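Local coordinates for protein rubber oxygenase (Streptomyces sp., PDB 5O1L) that cleaves the double bonds of poly(cis-1,4-isoprene) in natural and synthetic rubber by adding O2, using a non-covalently bound b-type heme, at residues T143-Y154 against I293-T304; G131-S142 against K167-I175. One frame throughout, in Å; residues are numbered along the deposited sequence. Where two conformers were deposited one is given.

Interaction 1 of 2, residues T143-Y154 against I293-T304; sequences TAIPRESRAVYY and ILAHTPEGEALT. With HEM (protoporphyrin IX containing Fe), chain C; IMD (imidazole), chain D; IMD (imidazole), chain E.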
loop_
_atom_site.group_PDB
_atom_site.type_symbol
_atom_site.label_atom_id
_atom_site.label_comp_id
_atom_site.label_asym_id
_atom_site.label_seq_id
_atom_site.Cartn_x
_atom_site.Cartn_y
_atom_site.Cartn_z
ATOM N N THR A 143 1.186 -10.660 3.140
ATOM C CA THR A 143 0.716 -12.040 3.488
ATOM C C THR A 143 1.208 -12.488 4.833
ATOM O O THR A 143 0.709 -13.507 5.379
ATOM C CB THR A 143 1.071 -13.063 2.374
ATOM O OG1 THR A 143 2.496 -13.327 2.357
ATOM C CG2 THR A 143 0.620 -12.595 1.037
ATOM N N ALA A 144 2.106 -11.718 5.454
ATOM C CA ALA A 144 2.507 -11.889 6.838
ATOM C C ALA A 144 1.869 -10.887 7.815
ATOM O O ALA A 144 2.226 -10.871 8.974
ATOM C CB ALA A 144 4.016 -11.856 6.973
ATOM N N ILE A 145 0.975 -10.037 7.333
ATOM C CA ILE A 145 0.201 -9.111 8.199
ATOM C C ILE A 145 -1.162 -9.727 8.457
ATOM O O ILE A 145 -1.997 -9.781 7.566
ATOM C CB ILE A 145 0.050 -7.722 7.537
ATOM C CG1 ILE A 145 1.423 -7.098 7.297
ATOM C CG2 ILE A 145 -0.767 -6.838 8.487
ATOM C CD1 ILE A 145 1.357 -5.801 6.486
ATOM N N PRO A 146 -1.385 -10.279 9.671
ATOM C CA PRO A 146 -2.554 -11.165 9.817
ATOM C C PRO A 146 -3.871 -10.489 9.544
ATOM O O PRO A 146 -4.728 -11.047 8.826
ATOM C CB PRO A 146 -2.422 -11.614 11.260
ATOM C CG PRO A 146 -0.995 -11.654 11.540
ATOM C CD PRO A 146 -0.478 -10.392 10.820
ATOM N N ARG A 147 -4.061 -9.245 10.010
ATOM C CA ARG A 147 -5.332 -8.598 9.799
ATOM C C ARG A 147 -5.628 -8.232 8.367
ATOM O O ARG A 147 -6.768 -8.322 7.942
ATOM C CB ARG A 147 -5.442 -7.360 10.658
ATOM C CG ARG A 147 -5.659 -7.709 12.098
ATOM C CD ARG A 147 -5.738 -6.487 12.933
ATOM N NE ARG A 147 -6.157 -6.839 14.315
ATOM C CZ ARG A 147 -6.171 -5.971 15.311
ATOM N NH1 ARG A 147 -5.812 -4.722 15.138
ATOM N NH2 ARG A 147 -6.579 -6.356 16.505
ATOM N N GLU A 148 -4.589 -7.814 7.626
ATOM C CA GLU A 148 -4.795 -7.489 6.251
ATOM C C GLU A 148 -5.079 -8.800 5.508
ATOM O O GLU A 148 -5.992 -8.828 4.674
ATOM C CB GLU A 148 -3.549 -6.752 5.726
ATOM C CG GLU A 148 -3.723 -6.218 4.302
ATOM C CD GLU A 148 -2.503 -5.548 3.736
ATOM O OE1 GLU A 148 -1.642 -5.138 4.490
ATOM O OE2 GLU A 148 -2.455 -5.539 2.479
ATOM N N SER A 149 -4.271 -9.848 5.765
ATOM C CA SER A 149 -4.480 -11.132 5.070
ATOM C C SER A 149 -5.876 -11.680 5.346
ATOM O O SER A 149 -6.547 -12.110 4.391
ATOM C CB SER A 149 -3.478 -12.164 5.494
ATOM O OG SER A 149 -2.159 -11.787 5.055
ATOM N N ARG A 150 -6.327 -11.646 6.600
ATOM C CA ARG A 150 -7.660 -12.171 6.916
ATOM C C ARG A 150 -8.760 -11.371 6.305
ATOM O O ARG A 150 -9.698 -11.931 5.758
ATOM C CB ARG A 150 -7.890 -12.338 8.420
ATOM C CG ARG A 150 -7.062 -13.452 8.999
ATOM C CD ARG A 150 -7.409 -13.758 10.437
ATOM N NE ARG A 150 -6.715 -14.989 10.755
ATOM C CZ ARG A 150 -5.687 -15.121 11.566
ATOM N NH1 ARG A 150 -5.206 -14.058 12.250
ATOM N NH2 ARG A 150 -5.172 -16.365 11.708
ATOM N N ALA A 151 -8.653 -10.046 6.325
ATOM C CA ALA A 151 -9.678 -9.237 5.701
ATOM C C ALA A 151 -9.788 -9.513 4.209
ATOM O O ALA A 151 -10.889 -9.598 3.677
ATOM C CB ALA A 151 -9.441 -7.726 5.981
ATOM N N VAL A 152 -8.660 -9.575 3.507
ATOM C CA VAL A 152 -8.700 -9.762 2.096
ATOM C C VAL A 152 -9.221 -11.176 1.793
ATOM O O VAL A 152 -10.031 -11.359 0.885
ATOM C CB VAL A 152 -7.308 -9.516 1.491
ATOM C CG1 VAL A 152 -7.261 -9.913 0.032
ATOM C CG2 VAL A 152 -6.957 -8.017 1.618
ATOM N N TYR A 153 -8.753 -12.141 2.565
ATOM C CA TYR A 153 -9.118 -13.548 2.324
ATOM C C TYR A 153 -10.606 -13.739 2.493
ATOM O O TYR A 153 -11.223 -14.456 1.710
ATOM C CB TYR A 153 -8.379 -14.457 3.276
ATOM C CG TYR A 153 -8.593 -15.958 3.038
ATOM C CD1 TYR A 153 -7.747 -16.689 2.249
ATOM C CD2 TYR A 153 -9.618 -16.599 3.687
ATOM C CE1 TYR A 153 -7.960 -18.045 2.042
ATOM C CE2 TYR A 153 -9.858 -17.957 3.488
ATOM C CZ TYR A 153 -9.040 -18.636 2.679
ATOM O OH TYR A 153 -9.329 -19.982 2.523
ATOM N N TYR A 154 -11.189 -13.187 3.543
ATOM C CA TYR A 154 -12.625 -13.389 3.852
ATOM C C TYR A 154 -13.574 -12.416 3.213
ATOM O O TYR A 154 -14.782 -12.604 3.318
ATOM C CB TYR A 154 -12.866 -13.429 5.373
ATOM C CG TYR A 154 -12.186 -14.594 6.038
ATOM C CD1 TYR A 154 -12.582 -15.920 5.710
ATOM C CD2 TYR A 154 -11.265 -14.414 7.020
ATOM C CE1 TYR A 154 -11.965 -16.989 6.306
ATOM C CE2 TYR A 154 -10.642 -15.469 7.624
ATOM C CZ TYR A 154 -11.055 -16.778 7.293
ATOM O OH TYR A 154 -10.410 -17.820 7.873
ATOM N N ILE A 293 4.139 -7.682 14.635
ATOM C CA ILE A 293 2.898 -8.324 14.287
ATOM C C ILE A 293 3.004 -9.257 13.122
ATOM O O ILE A 293 2.017 -9.978 12.852
ATOM C CB ILE A 293 1.682 -7.373 14.165
ATOM C CG1 ILE A 293 1.798 -6.327 13.038
ATOM C CG2 ILE A 293 1.477 -6.657 15.501
ATOM C CD1 ILE A 293 1.701 -6.854 11.660
ATOM N N LEU A 294 4.157 -9.272 12.431
ATOM C CA LEU A 294 4.316 -10.119 11.257
ATOM C C LEU A 294 4.272 -11.581 11.731
ATOM O O LEU A 294 4.918 -11.947 12.695
ATOM C CB LEU A 294 5.613 -9.873 10.495
ATOM C CG LEU A 294 5.678 -8.465 9.866
ATOM C CD1 LEU A 294 7.079 -8.285 9.280
ATOM C CD2 LEU A 294 4.646 -8.189 8.822
ATOM N N ALA A 295 3.431 -12.337 11.074
ATOM C CA ALA A 295 3.168 -13.723 11.470
ATOM C C ALA A 295 2.616 -14.488 10.315
ATOM O O ALA A 295 1.801 -14.007 9.570
ATOM C CB ALA A 295 2.225 -13.788 12.634
ATOM N N HIS A 296 2.981 -15.786 10.234
ATOM C CA HIS A 296 2.331 -16.654 9.333
ATOM C C HIS A 296 0.903 -16.921 9.781
ATOM O O HIS A 296 0.657 -17.094 10.981
ATOM C CB HIS A 296 3.107 -17.979 9.305
ATOM C CG HIS A 296 2.529 -18.987 8.386
ATOM N ND1 HIS A 296 1.518 -19.846 8.786
ATOM C CD2 HIS A 296 2.749 -19.237 7.072
ATOM C CE1 HIS A 296 1.189 -20.623 7.773
ATOM N NE2 HIS A 296 1.934 -20.295 6.731
ATOM N N THR A 297 -0.024 -16.996 8.839
ATOM C CA THR A 297 -1.372 -17.394 9.110
ATOM C C THR A 297 -1.790 -18.362 8.007
ATOM O O THR A 297 -1.259 -18.297 6.907
ATOM C CB THR A 297 -2.379 -16.208 9.113
ATOM O OG1 THR A 297 -2.318 -15.517 7.844
ATOM C CG2 THR A 297 -2.113 -15.293 10.255
ATOM N N PRO A 298 -2.827 -19.194 8.265
ATOM C CA PRO A 298 -3.375 -20.016 7.176
ATOM C C PRO A 298 -3.905 -19.225 6.003
ATOM O O PRO A 298 -3.702 -19.597 4.857
ATOM C CB PRO A 298 -4.537 -20.776 7.870
ATOM C CG PRO A 298 -4.225 -20.741 9.326
ATOM C CD PRO A 298 -3.456 -19.481 9.571
ATOM N N GLU A 299 -4.546 -18.091 6.286
ATOM C CA GLU A 299 -5.091 -17.235 5.238
ATOM C C GLU A 299 -3.980 -16.590 4.422
ATOM O O GLU A 299 -4.014 -16.566 3.182
ATOM C CB GLU A 299 -5.999 -16.173 5.838
ATOM C CG GLU A 299 -7.234 -16.757 6.560
ATOM C CD GLU A 299 -7.031 -17.118 8.047
ATOM O OE1 GLU A 299 -5.881 -17.144 8.534
ATOM O OE2 GLU A 299 -8.023 -17.406 8.763
ATOM N N GLY A 300 -2.994 -16.067 5.134
ATOM C CA GLY A 300 -1.848 -15.448 4.450
ATOM C C GLY A 300 -1.126 -16.446 3.595
ATOM O O GLY A 300 -0.749 -16.121 2.490
ATOM N N GLU A 301 -0.963 -17.695 4.093
ATOM C CA GLU A 301 -0.341 -18.769 3.318
ATOM C C GLU A 301 -1.025 -18.995 1.991
ATOM O O GLU A 301 -0.348 -19.180 0.952
ATOM C CB GLU A 301 -0.417 -20.079 4.099
ATOM C CG GLU A 301 0.278 -21.262 3.446
ATOM C CD GLU A 301 0.091 -22.511 4.284
ATOM O OE1 GLU A 301 0.783 -22.583 5.329
ATOM O OE2 GLU A 301 -0.765 -23.371 3.912
ATOM N N ALA A 302 -2.355 -19.027 2.014
ATOM C CA ALA A 302 -3.127 -19.184 0.808
ATOM C C ALA A 302 -2.831 -18.064 -0.123
ATOM O O ALA A 302 -2.613 -18.273 -1.283
ATOM C CB ALA A 302 -4.620 -19.224 1.121
ATOM N N LEU A 303 -2.810 -16.841 0.391
ATOM C CA LEU A 303 -2.556 -15.692 -0.461
ATOM C C LEU A 303 -1.143 -15.642 -1.062
ATOM O O LEU A 303 -0.998 -15.235 -2.195
ATOM C CB LEU A 303 -2.827 -14.408 0.329
ATOM C CG LEU A 303 -4.260 -14.210 0.809
ATOM C CD1 LEU A 303 -4.459 -12.992 1.723
ATOM C CD2 LEU A 303 -5.206 -14.128 -0.324
ATOM N N THR A 304 -0.137 -16.022 -0.292
ATOM C CA THR A 304 1.230 -16.082 -0.808
ATOM C C THR A 304 1.276 -16.976 -2.063
ATOM O O THR A 304 1.899 -16.649 -3.065
ATOM C CB THR A 304 2.177 -16.645 0.242
ATOM O OG1 THR A 304 2.040 -15.921 1.474
ATOM C CG2 THR A 304 3.589 -16.574 -0.221
HETATM C CHA HEM C . -9.821 -2.510 -0.664
HETATM C CHB HEM C . -5.972 0.269 -0.555
HETATM C CHC HEM C . -5.379 -0.736 4.089
HETATM C CHD HEM C . -8.578 -4.252 3.643
HETATM C C1A HEM C . -8.841 -1.631 -0.961
HETATM C C2A HEM C . -8.742 -1.021 -2.267
HETATM C C3A HEM C . -7.632 -0.271 -2.248
HETATM C C4A HEM C . -7.072 -0.344 -0.977
HETATM C CMA HEM C . -7.125 0.515 -3.432
HETATM C CAA HEM C . -9.687 -1.199 -3.480
HETATM C CBA HEM C . -9.304 -2.473 -4.257
HETATM C CGA HEM C . -9.887 -2.415 -5.622
HETATM O O1A HEM C . -11.088 -2.709 -5.651
HETATM O O2A HEM C . -9.153 -2.055 -6.622
HETATM C C1B HEM C . -5.491 0.266 0.750
HETATM C C2B HEM C . -4.363 1.037 1.148
HETATM C C3B HEM C . -4.171 0.813 2.439
HETATM C C4B HEM C . -5.174 -0.150 2.866
HETATM C CMB HEM C . -3.536 1.967 0.285
HETATM C CAB HEM C . -3.280 1.331 3.446
HETATM C CBB HEM C . -2.260 2.317 3.268
HETATM C C1C HEM C . -6.214 -1.801 4.395
HETATM C C2C HEM C . -6.109 -2.534 5.644
HETATM C C3C HEM C . -7.044 -3.505 5.493
HETATM C C4C HEM C . -7.598 -3.374 4.157
HETATM C CMC HEM C . -5.263 -2.179 6.832
HETATM C CAC HEM C . -7.386 -4.569 6.449
HETATM C CBC HEM C . -7.006 -4.743 7.777
HETATM C C1D HEM C . -9.180 -4.080 2.423
HETATM C C2D HEM C . -10.310 -4.900 1.944
HETATM C C3D HEM C . -10.667 -4.434 0.752
HETATM C C4D HEM C . -9.792 -3.290 0.490
HETATM C CMD HEM C . -10.817 -6.072 2.697
HETATM C CAD HEM C . -11.778 -4.986 -0.175
HETATM C CBD HEM C . -11.157 -6.103 -1.006
HETATM C CGD HEM C . -12.253 -6.723 -1.880
HETATM O O1D HEM C . -12.101 -6.638 -3.119
HETATM O O2D HEM C . -13.274 -7.299 -1.416
HETATM N NA HEM C . -7.831 -1.183 -0.170
HETATM N NB HEM C . -5.902 -0.434 1.815
HETATM N NC HEM C . -7.087 -2.320 3.480
HETATM N ND HEM C . -8.957 -3.071 1.545
HETATM FE FE HEM C . -7.472 -1.745 1.685
HETATM N N1 IMD D . -4.708 -4.764 1.041
HETATM C C2 IMD D . -5.148 -3.665 1.672
HETATM N N3 IMD D . -6.190 -3.246 0.998
HETATM C C4 IMD D . -6.455 -4.095 -0.034
HETATM C C5 IMD D . -5.490 -5.051 0.000
HETATM N N1 IMD E . -0.463 -4.459 1.385
HETATM C C2 IMD E . -0.078 -4.446 0.088
HETATM N N3 IMD E . 1.209 -4.080 0.032
HETATM C C4 IMD E . 1.613 -3.859 1.312
HETATM C C5 IMD E . 0.560 -4.107 2.176
HETATM O O HOH W 1 -0.581 -13.549 7.881
HETATM O O HOH W 2 1.192 -16.003 6.352
#

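Interaction 2 of 2, residues G131-S142 against K167-I175; sequences GALYGLGSGLMS and KTARLGYDI. With HEM (protoporphyrin IX containing Fe), chain C.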
loop_
_atom_site.group_PDB
_atom_site.type_symbol
_atom_site.label_atom_id
_atom_site.label_comp_id
_atom_site.label_asym_id
_atom_site.label_seq_id
_atom_site.Cartn_x
_atom_site.Cartn_y
_atom_site.Cartn_z
ATOM N N GLY A 131 8.809 0.126 -7.808
ATOM C CA GLY A 131 7.780 -0.790 -8.306
ATOM C C GLY A 131 8.075 -2.214 -7.873
ATOM O O GLY A 131 7.152 -2.991 -7.556
ATOM N N ALA A 132 9.334 -2.616 -7.883
ATOM C CA ALA A 132 9.698 -3.966 -7.457
ATOM C C ALA A 132 9.463 -4.124 -5.958
ATOM O O ALA A 132 8.999 -5.148 -5.485
ATOM C CB ALA A 132 11.144 -4.265 -7.793
ATOM N N LEU A 133 9.813 -3.084 -5.220
ATOM C CA LEU A 133 9.593 -3.110 -3.779
ATOM C C LEU A 133 8.139 -3.135 -3.394
ATOM O O LEU A 133 7.786 -3.901 -2.492
ATOM C CB LEU A 133 10.301 -1.922 -3.117
ATOM C CG LEU A 133 11.831 -2.067 -3.095
ATOM C CD1 LEU A 133 12.515 -0.802 -2.816
ATOM C CD2 LEU A 133 12.259 -3.127 -2.063
ATOM N N TYR A 134 7.282 -2.345 -4.031
ATOM C CA TYR A 134 5.861 -2.453 -3.776
ATOM C C TYR A 134 5.325 -3.802 -4.151
ATOM O O TYR A 134 4.594 -4.407 -3.380
ATOM C CB TYR A 134 5.053 -1.393 -4.500
ATOM C CG TYR A 134 5.244 0.076 -4.096
ATOM C CD1 TYR A 134 5.416 0.455 -2.813
ATOM C CD2 TYR A 134 5.095 1.079 -5.056
ATOM C CE1 TYR A 134 5.564 1.816 -2.492
ATOM C CE2 TYR A 134 5.254 2.419 -4.738
ATOM C CZ TYR A 134 5.510 2.734 -3.424
ATOM O OH TYR A 134 5.648 4.107 -3.190
ATOM N N GLY A 135 5.658 -4.269 -5.324
ATOM C CA GLY A 135 4.997 -5.455 -5.903
ATOM C C GLY A 135 5.432 -6.707 -5.254
ATOM O O GLY A 135 4.572 -7.599 -4.950
ATOM N N LEU A 136 6.718 -6.923 -5.094
ATOM C CA LEU A 136 7.233 -8.121 -4.494
ATOM C C LEU A 136 7.380 -7.926 -3.044
ATOM O O LEU A 136 6.853 -8.762 -2.317
ATOM C CB LEU A 136 8.537 -8.597 -5.138
ATOM C CG LEU A 136 8.367 -8.920 -6.589
ATOM C CD1 LEU A 136 9.721 -9.253 -7.181
ATOM C CD2 LEU A 136 7.388 -10.061 -6.814
ATOM N N GLY A 137 8.047 -6.854 -2.590
ATOM C CA GLY A 137 8.355 -6.670 -1.211
ATOM C C GLY A 137 7.111 -6.450 -0.393
ATOM O O GLY A 137 6.720 -7.324 0.394
ATOM N N SER A 138 6.458 -5.310 -0.559
ATOM C CA SER A 138 5.259 -5.003 0.245
ATOM C C SER A 138 4.136 -5.979 -0.052
ATOM O O SER A 138 3.465 -6.437 0.857
ATOM C CB SER A 138 4.751 -3.582 -0.029
ATOM O OG SER A 138 5.749 -2.621 0.126
ATOM N N GLY A 139 3.986 -6.382 -1.303
ATOM C CA GLY A 139 2.912 -7.331 -1.642
ATOM C C GLY A 139 3.062 -8.676 -0.951
ATOM O O GLY A 139 2.127 -9.179 -0.359
ATOM N N LEU A 140 4.257 -9.256 -0.946
ATOM C CA LEU A 140 4.505 -10.475 -0.196
ATOM C C LEU A 140 4.489 -10.241 1.303
ATOM O O LEU A 140 3.950 -11.060 2.058
ATOM C CB LEU A 140 5.823 -11.144 -0.613
ATOM C CG LEU A 140 5.709 -11.896 -1.929
ATOM C CD1 LEU A 140 7.035 -12.233 -2.612
ATOM C CD2 LEU A 140 4.879 -13.160 -1.734
ATOM N N MET A 141 5.036 -9.113 1.790
ATOM C CA MET A 141 4.971 -8.858 3.199
ATOM C C MET A 141 3.551 -8.826 3.686
ATOM O O MET A 141 3.326 -9.203 4.849
ATOM C CB MET A 141 5.650 -7.509 3.541
ATOM C CG MET A 141 5.971 -7.423 5.001
ATOM S SD MET A 141 6.365 -5.799 5.599
ATOM C CE MET A 141 7.394 -5.114 4.319
ATOM N N SER A 142 2.612 -8.344 2.878
ATOM C CA SER A 142 1.212 -8.237 3.280
ATOM C C SER A 142 0.626 -9.599 3.687
ATOM O O SER A 142 -0.224 -9.656 4.590
ATOM C CB SER A 142 0.397 -7.628 2.200
ATOM O OG SER A 142 0.036 -8.602 1.218
ATOM N N LYS A 167 -4.387 -7.048 -6.884
ATOM C CA LYS A 167 -4.608 -5.620 -6.501
ATOM C C LYS A 167 -3.920 -5.236 -5.203
ATOM O O LYS A 167 -3.410 -4.121 -5.075
ATOM C CB LYS A 167 -6.064 -5.273 -6.469
ATOM C CG LYS A 167 -6.692 -5.315 -7.850
ATOM C CD LYS A 167 -8.187 -5.132 -7.689
ATOM C CE LYS A 167 -8.823 -5.115 -9.071
ATOM N NZ LYS A 167 -10.283 -5.172 -8.878
ATOM N N THR A 168 -3.842 -6.159 -4.258
ATOM C CA THR A 168 -3.089 -5.942 -3.023
ATOM C C THR A 168 -1.610 -5.675 -3.361
ATOM O O THR A 168 -0.974 -4.729 -2.824
ATOM C CB THR A 168 -3.160 -7.178 -2.090
ATOM O OG1 THR A 168 -4.552 -7.433 -1.791
ATOM C CG2 THR A 168 -2.391 -6.961 -0.818
ATOM N N ALA A 169 -1.047 -6.496 -4.226
ATOM C CA ALA A 169 0.363 -6.331 -4.565
ATOM C C ALA A 169 0.646 -5.038 -5.337
ATOM O O ALA A 169 1.793 -4.563 -5.301
ATOM C CB ALA A 169 0.917 -7.568 -5.290
ATOM N N ARG A 170 -0.353 -4.419 -5.922
ATOM C CA ARG A 170 -0.198 -3.173 -6.650
ATOM C C ARG A 170 -0.375 -1.925 -5.760
ATOM O O ARG A 170 -0.281 -0.803 -6.262
ATOM C CB ARG A 170 -1.185 -3.122 -7.798
ATOM C CG ARG A 170 -0.710 -3.945 -8.990
ATOM C CD ARG A 170 -1.438 -3.547 -10.252
ATOM N NE ARG A 170 -2.751 -4.139 -10.360
ATOM C CZ ARG A 170 -2.988 -5.400 -10.715
ATOM N NH1 ARG A 170 -2.003 -6.265 -10.960
ATOM N NH2 ARG A 170 -4.219 -5.800 -10.791
ATOM N N LEU A 171 -0.620 -2.113 -4.474
ATOM C CA LEU A 171 -0.747 -0.945 -3.647
ATOM C C LEU A 171 0.632 -0.303 -3.651
ATOM O O LEU A 171 1.745 -0.978 -3.565
ATOM C CB LEU A 171 -1.224 -1.198 -2.224
ATOM C CG LEU A 171 -2.555 -1.865 -2.019
ATOM C CD1 LEU A 171 -2.776 -2.008 -0.530
ATOM C CD2 LEU A 171 -3.649 -1.100 -2.724
ATOM N N GLY A 172 0.569 0.991 -3.712
ATOM C CA GLY A 172 1.704 1.849 -3.863
ATOM C C GLY A 172 1.756 2.442 -5.239
ATOM O O GLY A 172 2.205 3.544 -5.417
ATOM N N TYR A 173 1.353 1.698 -6.271
ATOM C CA TYR A 173 1.455 2.238 -7.614
ATOM C C TYR A 173 0.604 3.428 -7.901
ATOM O O TYR A 173 1.056 4.346 -8.543
ATOM C CB TYR A 173 1.174 1.111 -8.660
ATOM C CG TYR A 173 2.285 0.144 -8.931
ATOM C CD1 TYR A 173 2.700 -0.763 -8.017
ATOM C CD2 TYR A 173 2.922 0.166 -10.148
ATOM C CE1 TYR A 173 3.722 -1.677 -8.261
ATOM C CE2 TYR A 173 3.981 -0.686 -10.394
ATOM C CZ TYR A 173 4.343 -1.602 -9.482
ATOM O OH TYR A 173 5.391 -2.519 -9.710
ATOM N N ASP A 174 -0.624 3.434 -7.422
ATOM C CA ASP A 174 -1.490 4.590 -7.660
ATOM C C ASP A 174 -1.005 5.803 -6.832
ATOM O O ASP A 174 -0.971 6.920 -7.363
ATOM C CB ASP A 174 -2.925 4.288 -7.425
ATOM C CG ASP A 174 -3.518 3.395 -8.554
ATOM O OD1 ASP A 174 -2.939 3.332 -9.694
ATOM O OD2 ASP A 174 -4.470 2.697 -8.249
ATOM N N ILE A 175 -0.622 5.540 -5.579
ATOM C CA ILE A 175 -0.121 6.645 -4.783
ATOM C C ILE A 175 1.115 7.275 -5.390
ATOM O O ILE A 175 1.310 8.475 -5.325
ATOM C CB ILE A 175 0.091 6.117 -3.334
ATOM C CG1 ILE A 175 -1.260 5.934 -2.628
ATOM C CG2 ILE A 175 1.012 7.037 -2.528
ATOM C CD1 ILE A 175 -1.274 4.966 -1.460
HETATM C CHA HEM C . -9.821 -2.510 -0.664
HETATM C CHB HEM C . -5.972 0.269 -0.555
HETATM C CHC HEM C . -5.379 -0.736 4.089
HETATM C CHD HEM C . -8.578 -4.252 3.643
HETATM C C1A HEM C . -8.841 -1.631 -0.961
HETATM C C2A HEM C . -8.742 -1.021 -2.267
HETATM C C3A HEM C . -7.632 -0.271 -2.248
HETATM C C4A HEM C . -7.072 -0.344 -0.977
HETATM C CMA HEM C . -7.125 0.515 -3.432
HETATM C CAA HEM C . -9.687 -1.199 -3.480
HETATM C CBA HEM C . -9.304 -2.473 -4.257
HETATM C CGA HEM C . -9.887 -2.415 -5.622
HETATM O O1A HEM C . -11.088 -2.709 -5.651
HETATM O O2A HEM C . -9.153 -2.055 -6.622
HETATM C C1B HEM C . -5.491 0.266 0.750
HETATM C C2B HEM C . -4.363 1.037 1.148
HETATM C C3B HEM C . -4.171 0.813 2.439
HETATM C C4B HEM C . -5.174 -0.150 2.866
HETATM C CMB HEM C . -3.536 1.967 0.285
HETATM C CAB HEM C . -3.280 1.331 3.446
HETATM C CBB HEM C . -2.260 2.317 3.268
HETATM C C1C HEM C . -6.214 -1.801 4.395
HETATM C C2C HEM C . -6.109 -2.534 5.644
HETATM C C3C HEM C . -7.044 -3.505 5.493
HETATM C C4C HEM C . -7.598 -3.374 4.157
HETATM C CMC HEM C . -5.263 -2.179 6.832
HETATM C CAC HEM C . -7.386 -4.569 6.449
HETATM C CBC HEM C . -7.006 -4.743 7.777
HETATM C C1D HEM C . -9.180 -4.080 2.423
HETATM C C2D HEM C . -10.310 -4.900 1.944
HETATM C C3D HEM C . -10.667 -4.434 0.752
HETATM C C4D HEM C . -9.792 -3.290 0.490
HETATM C CMD HEM C . -10.817 -6.072 2.697
HETATM C CAD HEM C . -11.778 -4.986 -0.175
HETATM C CBD HEM C . -11.157 -6.103 -1.006
HETATM C CGD HEM C . -12.253 -6.723 -1.880
HETATM O O1D HEM C . -12.101 -6.638 -3.119
HETATM O O2D HEM C . -13.274 -7.299 -1.416
HETATM N NA HEM C . -7.831 -1.183 -0.170
HETATM N NB HEM C . -5.902 -0.434 1.815
HETATM N NC HEM C . -7.087 -2.320 3.480
HETATM N ND HEM C . -8.957 -3.071 1.545
HETATM FE FE HEM C . -7.472 -1.745 1.685
HETATM O O HOH W 3 2.211 -3.370 -2.431
#

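Interaction 1 of 2, residues T143-Y154 against I293-T304
E299 on helix 298-313 inserts as a knob into a hole formed by S149, R150, Y153 and Y154 on helix 146-154, within the all-helical, heme-binding catalytic domain of the rubber oxygenase family (globin clan). The segments 146-154 and 298-304 cross at 70° with their axes 8.4 Å apart. With E299 CG anti to the carbonyl carbon (chi1 -62°), CG lies over one face of the Y153 ring, toward its rim, in a CH-pi contact; the bend at chi2 (88°) then swings the carboxylate to R150 and Y154. Y154 OH donates to the anti lone pair of E299 OE2 at 2.6 Å. The R150 guanidinium stands nearly perpendicular to this carboxylate; NE lies 3.2 Å from E299 OE1 in a salt bridge whose individual hydrogen bonds are weak, and T297 CG2 sits over one guanidinium face. With an alanine at R150, the E299 carboxylate would probably lose its charge partner and a gap would open beside T297 CG2.

Packing is tightest where the backbones meet. G300 CA makes a CA-H...O contact with T143 O at 3.3 Å, leaving no room for a side chain, and L303 CD1 lies against S149 O.

Toward I293 and A295 the contact is looser and more exposed. A295 N donates an almost straight bond to A144 O, I145 CG1 rests on L294 CD2 at 3.7 Å, and P146 CG meets A295 CB. Two waters between T143 O and the T297 turn link the tight part to this outer loop; one accepts from T297 N, the other bonds to A295 O and T297 OG1. As the N-cap, T297 also uses OG1 to accept from G300 N at 2.8 Å.

Interaction 2 of 2, residues G131-S142 against K167-I175
Y134 presents one ring face to G172, whose CA lies over the ring centre in a CH-pi contact, 3.7 Å from the centroid and 11° off the normal. Within the all-helical catalytic domain, this packs helix 127-142, widened by a pi-type turn at 133-138, against the turn that follows helix 161-169. G172 has a positive phi (107°), and a CB there would run into the Y134 ring, so main chain and aromatic face meet directly. At the far end of the ring, Y134 OH is hydrogen-bonded to Y257 OH and accepts from W261 NE1.

The Y173 ring is inclined about 56° to the Y134 ring plane, and the two do not stack. CE1 touches Y134 CB, while its OH reaches past to G131 O in a weak hydrogen bond of 2.8 Å; that carbonyl also takes the helical bond from G135 N. A water bridges Y134 O and L171 O.

Further along, glycines let the backbones close in. A169 O receives a CA-H...O contact from G135, and A169 CA comes within 4.0 Å of G139 CA. One turn on, S142 OG donates to G139 O at 2.7 Å and lies 3.6 Å from T168 CG2.

Interactions 1 and 2 have centres about 15 Å apart and meet through the joint between helices 127-142 and 146-154, where S149 OG lies 2.9 Å from S142 O, at best a weak hydrogen bond, with I145 O competing for the proton. E148 ties both to the heme pocket: its OE2 lies 3.6 Å from T168 CG2 and accepts from N1 of an imidazole at 2.8 Å. That imidazole, probably from the crystallisation liquor, binds the heme iron through N3 at 2.1 Å; H198 is the inferred axial ligand. E148 OE2 also accepts from a second imidazole. From 167-175, L171 CD2 reaches the porphyrin at CHB, 3.5 Å away, so each interaction contributes one segment to the pocket wall.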